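Alginate lyase (Chitinophaga sp. MD30, PDB 6KCW) degrades the polysaccharide alginate as a calcium-binding lyase of polysaccharide lyase family 36, probably breaking its glycosidic bonds by beta-elimination. Local coordinates at residues A[95-103]-A[111-119]; A[126-134]-A[146-157]. All blocks are in the same frame, centred on the assembly; numbering follows the deposited sequence.

Contact 1: A[95-103]-A[111-119]. With PO4 (phosphate ion), chain B.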
loop_
_atom_site.group_PDB
_atom_site.type_symbol
_atom_site.label_atom_id
_atom_site.label_comp_id
_atom_site.label_asym_id
_atom_site.label_seq_id
_atom_site.Cartn_x
_atom_site.Cartn_y
_atom_site.Cartn_z
ATOM N N GLY A 95 -0.719 3.170 0.122
ATOM C CA GLY A 95 -0.807 3.446 1.537
ATOM C C GLY A 95 -0.020 4.679 1.939
ATOM O O GLY A 95 0.321 5.516 1.098
ATOM N N PHE A 96 0.287 4.792 3.230
ATOM C CA PHE A 96 0.930 5.977 3.777
ATOM C C PHE A 96 2.037 5.562 4.723
ATOM O O PHE A 96 2.042 4.448 5.255
ATOM C CB PHE A 96 -0.068 6.878 4.519
ATOM C CG PHE A 96 -1.123 7.482 3.623
ATOM C CD1 PHE A 96 -0.822 8.570 2.816
ATOM C CD2 PHE A 96 -2.411 6.966 3.593
ATOM C CE1 PHE A 96 -1.790 9.131 1.989
ATOM C CE2 PHE A 96 -3.387 7.528 2.774
ATOM C CZ PHE A 96 -3.077 8.614 1.977
ATOM N N SER A 97 2.974 6.488 4.935
ATOM C CA SER A 97 4.076 6.301 5.860
ATOM C C SER A 97 4.237 7.539 6.729
ATOM O O SER A 97 4.389 8.649 6.214
ATOM C CB SER A 97 5.374 6.062 5.118
ATOM O OG SER A 97 5.790 7.311 4.619
ATOM N N ILE A 98 4.266 7.335 8.039
ATOM C CA ILE A 98 4.478 8.398 9.013
ATOM C C ILE A 98 5.918 8.335 9.507
ATOM O O ILE A 98 6.472 7.245 9.698
ATOM C CB ILE A 98 3.472 8.271 10.175
ATOM C CG1 ILE A 98 2.076 8.667 9.696
ATOM C CG2 ILE A 98 3.894 9.110 11.364
ATOM C CD1 ILE A 98 1.008 8.572 10.772
ATOM N N GLY A 99 6.534 9.508 9.687
ATOM C CA GLY A 99 7.886 9.591 10.231
ATOM C C GLY A 99 8.915 8.835 9.413
ATOM O O GLY A 99 9.023 8.995 8.193
ATOM N N GLU A 100 9.700 8.002 10.103
ATOM C CA GLU A 100 10.704 7.152 9.464
ATOM C C GLU A 100 10.078 6.072 8.580
ATOM O O GLU A 100 10.818 5.335 7.921
ATOM C CB GLU A 100 11.618 6.509 10.535
ATOM C CG GLU A 100 12.789 7.396 11.018
ATOM C CD GLU A 100 13.634 6.791 12.168
ATOM O OE1 GLU A 100 14.260 7.596 12.896
ATOM O OE2 GLU A 100 13.685 5.542 12.360
ATOM N N GLY A 101 8.746 5.954 8.560
ATOM C CA GLY A 101 8.054 4.979 7.726
ATOM C C GLY A 101 8.431 3.527 7.966
ATOM O O GLY A 101 8.808 2.818 7.030
ATOM N N ASN A 102 8.313 3.065 9.208
ATOM C CA ASN A 102 8.798 1.737 9.558
ATOM C C ASN A 102 8.124 0.646 8.734
ATOM O O ASN A 102 6.896 0.632 8.563
ATOM C CB ASN A 102 8.618 1.498 11.052
ATOM C CG ASN A 102 9.560 2.353 11.860
ATOM O OD1 ASN A 102 9.470 3.580 11.802
ATOM N ND2 ASN A 102 10.520 1.723 12.559
ATOM N N THR A 103 8.967 -0.217 8.169
ATOM C CA THR A 103 8.621 -1.403 7.389
ATOM C C THR A 103 9.744 -2.416 7.597
ATOM O O THR A 103 10.669 -2.192 8.385
ATOM C CB THR A 103 8.478 -1.116 5.881
ATOM O OG1 THR A 103 9.761 -0.771 5.344
ATOM C CG2 THR A 103 7.505 0.003 5.584
ATOM N N GLY A 111 9.242 4.429 18.317
ATOM C CA GLY A 111 8.428 5.626 18.403
ATOM C C GLY A 111 8.690 6.666 17.338
ATOM O O GLY A 111 8.233 7.809 17.483
ATOM N N ASN A 112 9.383 6.295 16.255
ATOM C CA ASN A 112 9.850 7.225 15.235
ATOM C C ASN A 112 9.171 7.044 13.882
ATOM O O ASN A 112 9.537 7.745 12.932
ATOM C CB ASN A 112 11.379 7.085 15.039
ATOM C CG ASN A 112 12.181 7.457 16.283
ATOM O OD1 ASN A 112 11.761 8.289 17.080
ATOM N ND2 ASN A 112 13.349 6.844 16.441
ATOM N N GLY A 113 8.234 6.117 13.741
ATOM C CA GLY A 113 7.518 6.019 12.481
ATOM C C GLY A 113 6.757 4.723 12.347
ATOM O O GLY A 113 6.862 3.814 13.171
ATOM N N GLY A 114 5.967 4.658 11.278
ATOM C CA GLY A 114 5.247 3.452 10.910
ATOM C C GLY A 114 4.722 3.590 9.500
ATOM O O GLY A 114 5.002 4.573 8.812
ATOM N N THR A 115 3.966 2.577 9.065
ATOM C CA THR A 115 3.272 2.622 7.777
ATOM C C THR A 115 1.882 2.014 7.888
ATOM O O THR A 115 1.626 1.132 8.712
ATOM C CB THR A 115 3.999 1.873 6.655
ATOM O OG1 THR A 115 4.347 0.557 7.106
ATOM C CG2 THR A 115 5.218 2.641 6.181
ATOM N N LEU A 116 0.988 2.489 7.015
ATOM C CA LEU A 116 -0.320 1.894 6.779
ATOM C C LEU A 116 -0.264 1.380 5.340
ATOM O O LEU A 116 -0.351 2.166 4.395
ATOM C CB LEU A 116 -1.431 2.924 6.995
ATOM C CG LEU A 116 -2.884 2.545 7.340
ATOM C CD1 LEU A 116 -3.749 3.795 7.462
ATOM C CD2 LEU A 116 -3.481 1.581 6.310
ATOM N N ARG A 117 -0.080 0.071 5.172
ATOM C CA ARG A 117 -0.147 -0.568 3.860
ATOM C C ARG A 117 -1.129 -1.731 3.924
ATOM O O ARG A 117 -1.719 -2.022 4.972
ATOM C CB ARG A 117 1.231 -1.058 3.377
ATOM C CG ARG A 117 2.238 0.057 3.169
ATOM C CD ARG A 117 3.654 -0.480 2.910
ATOM N NE ARG A 117 4.051 -1.486 3.884
ATOM C CZ ARG A 117 5.118 -2.267 3.757
ATOM N NH1 ARG A 117 5.915 -2.161 2.702
ATOM N NH2 ARG A 117 5.391 -3.162 4.691
ATOM N N MET A 118 -1.303 -2.400 2.782
ATOM C CA MET A 118 -2.248 -3.499 2.662
ATOM C C MET A 118 -1.589 -4.654 1.925
ATOM O O MET A 118 -0.746 -4.449 1.045
ATOM C CB MET A 118 -3.544 -3.071 1.924
ATOM C CG MET A 118 -4.664 -4.126 1.950
ATOM S SD MET A 118 -6.216 -3.617 1.167
ATOM C CE MET A 118 -5.705 -3.545 -0.565
ATOM N N MET A 119 -1.987 -5.873 2.292
ATOM C CA MET A 119 -1.462 -7.080 1.675
ATOM C C MET A 119 -2.601 -7.964 1.193
ATOM O O MET A 119 -3.738 -7.858 1.658
ATOM C CB MET A 119 -0.604 -7.899 2.642
ATOM C CG MET A 119 0.641 -7.219 3.127
ATOM S SD MET A 119 1.610 -8.395 4.090
ATOM C CE MET A 119 1.963 -9.721 2.936
HETATM P P PO4 B . 7.832 -6.327 5.782
HETATM O O1 PO4 B . 7.862 -5.250 4.727
HETATM O O2 PO4 B . 9.241 -6.824 6.022
HETATM O O3 PO4 B . 7.038 -7.526 5.313
HETATM O O4 PO4 B . 7.284 -5.748 7.095
#

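Contact 2: A[126-134]-A[146-157]. With PO4 (phosphate ion), chain B.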
loop_
_atom_site.group_PDB
_atom_site.type_symbol
_atom_site.label_atom_id
_atom_site.label_comp_id
_atom_site.label_asym_id
_atom_site.label_seq_id
_atom_site.Cartn_x
_atom_site.Cartn_y
_atom_site.Cartn_z
ATOM N N GLY A 126 -5.578 -22.529 2.698
ATOM C CA GLY A 126 -6.098 -22.262 1.366
ATOM C C GLY A 126 -6.943 -21.011 1.201
ATOM O O GLY A 126 -7.373 -20.721 0.074
ATOM N N ARG A 127 -7.190 -20.257 2.272
ATOM C CA ARG A 127 -7.945 -19.015 2.170
ATOM C C ARG A 127 -7.034 -17.884 1.699
ATOM O O ARG A 127 -5.850 -17.841 2.041
ATOM C CB ARG A 127 -8.583 -18.668 3.521
ATOM C CG ARG A 127 -9.870 -17.844 3.416
ATOM C CD ARG A 127 -10.651 -17.778 4.743
ATOM N NE ARG A 127 -10.105 -16.814 5.702
ATOM C CZ ARG A 127 -10.493 -15.544 5.803
ATOM N NH1 ARG A 127 -11.444 -15.058 5.009
ATOM N NH2 ARG A 127 -9.932 -14.752 6.708
ATOM N N VAL A 128 -7.590 -16.972 0.903
ATOM C CA VAL A 128 -6.845 -15.854 0.328
ATOM C C VAL A 128 -7.654 -14.579 0.530
ATOM O O VAL A 128 -8.803 -14.497 0.084
ATOM C CB VAL A 128 -6.548 -16.063 -1.169
ATOM C CG1 VAL A 128 -5.881 -14.823 -1.748
ATOM C CG2 VAL A 128 -5.672 -17.294 -1.366
ATOM N N PHE A 129 -7.048 -13.572 1.159
ATOM C CA PHE A 129 -7.790 -12.367 1.508
ATOM C C PHE A 129 -6.893 -11.138 1.421
ATOM O O PHE A 129 -5.688 -11.229 1.187
ATOM C CB PHE A 129 -8.401 -12.479 2.918
ATOM C CG PHE A 129 -7.464 -13.062 3.945
ATOM C CD1 PHE A 129 -6.568 -12.252 4.628
ATOM C CD2 PHE A 129 -7.480 -14.420 4.224
ATOM C CE1 PHE A 129 -5.697 -12.781 5.563
ATOM C CE2 PHE A 129 -6.615 -14.965 5.162
ATOM C CZ PHE A 129 -5.717 -14.145 5.832
ATOM N N PHE A 130 -7.520 -9.976 1.589
ATOM C CA PHE A 130 -6.828 -8.744 1.925
ATOM C C PHE A 130 -6.608 -8.690 3.438
ATOM O O PHE A 130 -7.298 -9.355 4.213
ATOM C CB PHE A 130 -7.634 -7.523 1.452
ATOM C CG PHE A 130 -7.605 -7.305 -0.040
ATOM C CD1 PHE A 130 -6.409 -7.023 -0.689
ATOM C CD2 PHE A 130 -8.769 -7.362 -0.786
ATOM C CE1 PHE A 130 -6.362 -6.815 -2.051
ATOM C CE2 PHE A 130 -8.734 -7.145 -2.164
ATOM C CZ PHE A 130 -7.513 -6.876 -2.795
ATOM N N GLN A 131 -5.613 -7.906 3.859
ATOM C CA GLN A 131 -5.375 -7.765 5.289
ATOM C C GLN A 131 -4.609 -6.477 5.509
ATOM O O GLN A 131 -3.683 -6.181 4.742
ATOM C CB GLN A 131 -4.594 -8.956 5.875
ATOM C CG GLN A 131 -3.080 -8.984 5.555
ATOM C CD GLN A 131 -2.331 -10.179 6.165
ATOM O OE1 GLN A 131 -2.944 -11.136 6.648
ATOM N NE2 GLN A 131 -0.999 -10.118 6.146
ATOM N N PRO A 132 -4.962 -5.686 6.513
ATOM C CA PRO A 132 -4.098 -4.570 6.899
ATOM C C PRO A 132 -2.706 -5.083 7.228
ATOM O O PRO A 132 -2.505 -6.253 7.560
ATOM C CB PRO A 132 -4.779 -3.989 8.147
ATOM C CG PRO A 132 -6.164 -4.593 8.171
ATOM C CD PRO A 132 -6.079 -5.896 7.448
ATOM N N TYR A 133 -1.732 -4.181 7.133
ATOM C CA TYR A 133 -0.339 -4.523 7.415
ATOM C C TYR A 133 0.324 -3.251 7.946
ATOM O O TYR A 133 0.908 -2.477 7.187
ATOM C CB TYR A 133 0.366 -5.064 6.178
ATOM C CG TYR A 133 1.610 -5.833 6.524
ATOM C CD1 TYR A 133 1.520 -7.089 7.110
ATOM C CD2 TYR A 133 2.870 -5.302 6.296
ATOM C CE1 TYR A 133 2.636 -7.800 7.449
ATOM C CE2 TYR A 133 4.002 -6.012 6.632
ATOM C CZ TYR A 133 3.878 -7.264 7.205
ATOM O OH TYR A 133 4.999 -7.979 7.554
ATOM N N ILE A 134 0.213 -3.042 9.252
ATOM C CA ILE A 134 0.516 -1.757 9.869
ATOM C C ILE A 134 1.732 -1.914 10.776
ATOM O O ILE A 134 1.746 -2.765 11.673
ATOM C CB ILE A 134 -0.689 -1.220 10.658
ATOM C CG1 ILE A 134 -1.972 -1.379 9.849
ATOM C CG2 ILE A 134 -0.522 0.248 10.949
ATOM C CD1 ILE A 134 -1.889 -0.742 8.508
ATOM N N THR A 146 -1.487 -6.945 11.572
ATOM C CA THR A 146 -2.717 -7.035 10.793
ATOM C C THR A 146 -3.949 -6.655 11.588
ATOM O O THR A 146 -5.032 -6.552 10.997
ATOM C CB THR A 146 -2.944 -8.450 10.250
ATOM O OG1 THR A 146 -3.169 -9.349 11.349
ATOM C CG2 THR A 146 -1.758 -8.915 9.397
ATOM N N PHE A 147 -3.811 -6.480 12.905
ATOM C CA PHE A 147 -4.931 -6.295 13.826
ATOM C C PHE A 147 -5.924 -7.442 13.749
ATOM O O PHE A 147 -7.090 -7.289 14.121
ATOM C CB PHE A 147 -5.628 -4.955 13.585
ATOM C CG PHE A 147 -4.833 -3.781 14.071
ATOM C CD1 PHE A 147 -3.817 -3.239 13.291
ATOM C CD2 PHE A 147 -5.083 -3.230 15.316
ATOM C CE1 PHE A 147 -3.067 -2.161 13.742
ATOM C CE2 PHE A 147 -4.339 -2.154 15.772
ATOM C CZ PHE A 147 -3.324 -1.621 14.981
ATOM N N GLY A 148 -5.463 -8.604 13.292
ATOM C CA GLY A 148 -6.339 -9.738 13.105
ATOM C C GLY A 148 -7.406 -9.578 12.043
ATOM O O GLY A 148 -8.361 -10.354 12.040
ATOM N N LYS A 149 -7.276 -8.615 11.129
ATOM C CA LYS A 149 -8.381 -8.269 10.232
ATOM C C LYS A 149 -8.162 -8.818 8.824
ATOM O O LYS A 149 -7.029 -8.937 8.346
ATOM C CB LYS A 149 -8.578 -6.752 10.162
ATOM C CG LYS A 149 -8.624 -6.061 11.524
ATOM C CD LYS A 149 -9.794 -6.586 12.346
ATOM C CE LYS A 149 -10.163 -5.655 13.499
ATOM N NZ LYS A 149 -11.436 -6.078 14.159
ATOM N N SER A 150 -9.265 -9.143 8.153
ATOM C CA SER A 150 -9.169 -9.640 6.788
ATOM C C SER A 150 -10.427 -9.295 6.011
ATOM O O SER A 150 -11.506 -9.122 6.580
ATOM C CB SER A 150 -8.931 -11.154 6.752
ATOM O OG SER A 150 -10.048 -11.862 7.246
ATOM N N TYR A 151 -10.264 -9.177 4.699
ATOM C CA TYR A 151 -11.379 -9.009 3.785
ATOM C C TYR A 151 -11.224 -9.990 2.626
ATOM O O TYR A 151 -10.200 -9.986 1.924
ATOM C CB TYR A 151 -11.466 -7.577 3.263
ATOM C CG TYR A 151 -12.656 -7.317 2.353
ATOM C CD1 TYR A 151 -12.583 -7.576 0.988
ATOM C CD2 TYR A 151 -13.847 -6.808 2.859
ATOM C CE1 TYR A 151 -13.656 -7.337 0.155
ATOM C CE2 TYR A 151 -14.943 -6.562 2.024
ATOM C CZ TYR A 151 -14.839 -6.830 0.675
ATOM O OH TYR A 151 -15.903 -6.596 -0.163
ATOM N N PRO A 152 -12.247 -10.835 2.421
ATOM C CA PRO A 152 -13.465 -10.830 3.243
ATOM C C PRO A 152 -13.246 -11.490 4.605
ATOM O O PRO A 152 -12.213 -12.163 4.783
ATOM C CB PRO A 152 -14.456 -11.624 2.391
ATOM C CG PRO A 152 -13.579 -12.591 1.640
ATOM C CD PRO A 152 -12.263 -11.899 1.402
ATOM N N SER A 153 -14.170 -11.273 5.555
ATOM C CA SER A 153 -13.999 -11.861 6.886
ATOM C C SER A 153 -14.097 -13.381 6.832
ATOM O O SER A 153 -13.427 -14.068 7.608
ATOM C CB SER A 153 -15.018 -11.281 7.885
ATOM O OG SER A 153 -16.366 -11.427 7.438
ATOM N N SER A 154 -14.892 -13.924 5.913
ATOM C CA SER A 154 -14.902 -15.354 5.634
ATOM C C SER A 154 -14.814 -15.563 4.125
ATOM O O SER A 154 -15.154 -14.677 3.338
ATOM C CB SER A 154 -16.156 -16.045 6.216
ATOM O OG SER A 154 -17.332 -15.725 5.487
ATOM N N GLY A 155 -14.337 -16.743 3.720
ATOM C CA GLY A 155 -14.106 -17.010 2.312
ATOM C C GLY A 155 -12.860 -16.309 1.798
ATOM O O GLY A 155 -12.103 -15.692 2.548
ATOM N N SER A 156 -12.658 -16.401 0.484
ATOM C CA SER A 156 -11.500 -15.820 -0.175
ATOM C C SER A 156 -11.914 -14.704 -1.131
ATOM O O SER A 156 -13.075 -14.604 -1.539
ATOM C CB SER A 156 -10.703 -16.887 -0.945
ATOM O OG SER A 156 -10.011 -17.776 -0.073
ATOM N N ILE A 157 -10.949 -13.844 -1.469
ATOM C CA ILE A 157 -11.100 -12.893 -2.572
ATOM C C ILE A 157 -10.973 -13.688 -3.862
ATOM O O ILE A 157 -10.544 -14.846 -3.831
ATOM C CB ILE A 157 -10.057 -11.756 -2.515
ATOM C CG1 ILE A 157 -8.634 -12.317 -2.413
ATOM C CG2 ILE A 157 -10.331 -10.835 -1.344
ATOM C CD1 ILE A 157 -7.561 -11.242 -2.311
HETATM P P PO4 B . 7.832 -6.327 5.782
HETATM O O1 PO4 B . 7.862 -5.250 4.727
HETATM O O2 PO4 B . 9.241 -6.824 6.022
HETATM O O3 PO4 B . 7.038 -7.526 5.313
HETATM O O4 PO4 B . 7.284 -5.748 7.095
#

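Contact 1: A[95-103]-A[111-119]
T103 lays its methyl over one face of the R117 guanidinium, CG2 standing 3.7 Å above the centre of the plane. The arginine bends at chi3 (-49°), which turns its flat end under that methyl; R117 NH2 then gives a nearly straight bond (170°) to phosphate O1 at 3.2 Å, with the oxygen at the guanidinium edge, in plane. R117 NH1 is taken by H212, so the group is covered on a face and held at two nitrogens. T115 continues the same surface: its CG2 packs 3.6 Å from S97 CB and also meets the T103 methyl, the two threonines crossing at about a right angle. T115 OG1 lies 2.9 Å from N102 O, a possible hydrogen bond, since the same proton has a second acceptor within reach.

Beneath these side chains the strands run antiparallel. F96 and L116 exchange two backbone bonds and turn their side chains to the opposite face, toward I169. I98 O is gripped from opposite faces of its plane by G101 N, closing a type II' turn, and by G114 N. G99 and G113 pair next; a CB on either would run into the facing backbone, and G99 also takes a positive phi. Beyond them E100 N donates to N112 O at 2.8 Å while the E100 carboxylate lies alongside the N112 side chain.

The phosphate, probably from the crystallisation liquor, is also bonded by K91 and Y133. The segments form a long-looped beta-hairpin in a concanavalin-clan sheet, whose cationic site is consistent with a pocket for an anionic sugar.

Contact 2: A[126-134]-A[146-157]
I157 sets its CD1 over the face of the F130 ring, 4.2 Å from the centroid and only 9° off the normal, a CH-pi contact in which the two side chains cross at about a right angle. Its CG2 reaches CD2 of the same ring, and its CG1 lies 3.8 Å from V128 CG1. Beside this cluster F130 and Y151 form a single antiparallel bridge, their backbones bonded in both directions, while I157 N donates to V128 O.

On the other side of the strand, S150 CB rests 3.4 Å from F129 CD1 and S150 OG stands over the F129 ring face. Farther along, T146 CG2 packs against the Q131 amide, 3.5 Å from CD. K149 CB meets the P132 ring. T146 OG1 also accepts from G148 N, an ST turn within the type I' turn from T146 to K149.

The polar edge gathers on R127, whose chain bends at chi3 (79°) to bring one guanidinium face against F129. NH2 bonds to S150 OG at 2.9 Å, close to the guanidinium plane; NH1 reaches P152 O at 3.0 Å and also G155 O. Three bonds thus fix the group's rotation. P152, joined to Y151 by a cis peptide bond, also accepts a longer bond from S150 OG at its O, from the face opposite to R127 NH1. Nearby, V128 N bonds to S156 OG at 2.7 Å.

The loop 146-157 thereby lines the side of strand 128-135 that strand 113-122 does not pair with; Y151 and F147 carry the loop onto strands 179-185 and 188-195, which P132 also meets.

In the fold
From the N terminus, strand 94-99 turns at 98-101, passes through a loop and returns as strand 113-122, so contact 1 closes a beta-hairpin with a long loop. The chain then reverses into strand 128-135, and contact 2 folds the following loop back along it before strand 162-170 begins. The two contacts are in series, neither nested nor crossed, with centres about 19 Å apart. Strands 113-122 and 128-135 are sheet neighbours and join them directly, R117 O probably accepting from Y133 N and M119 O from Q131 N. Both contacts reach the same phosphate. Contact 1 holds inner strands of this sheet together, whereas contact 2 ties its flank to the loop leading to the other sheet.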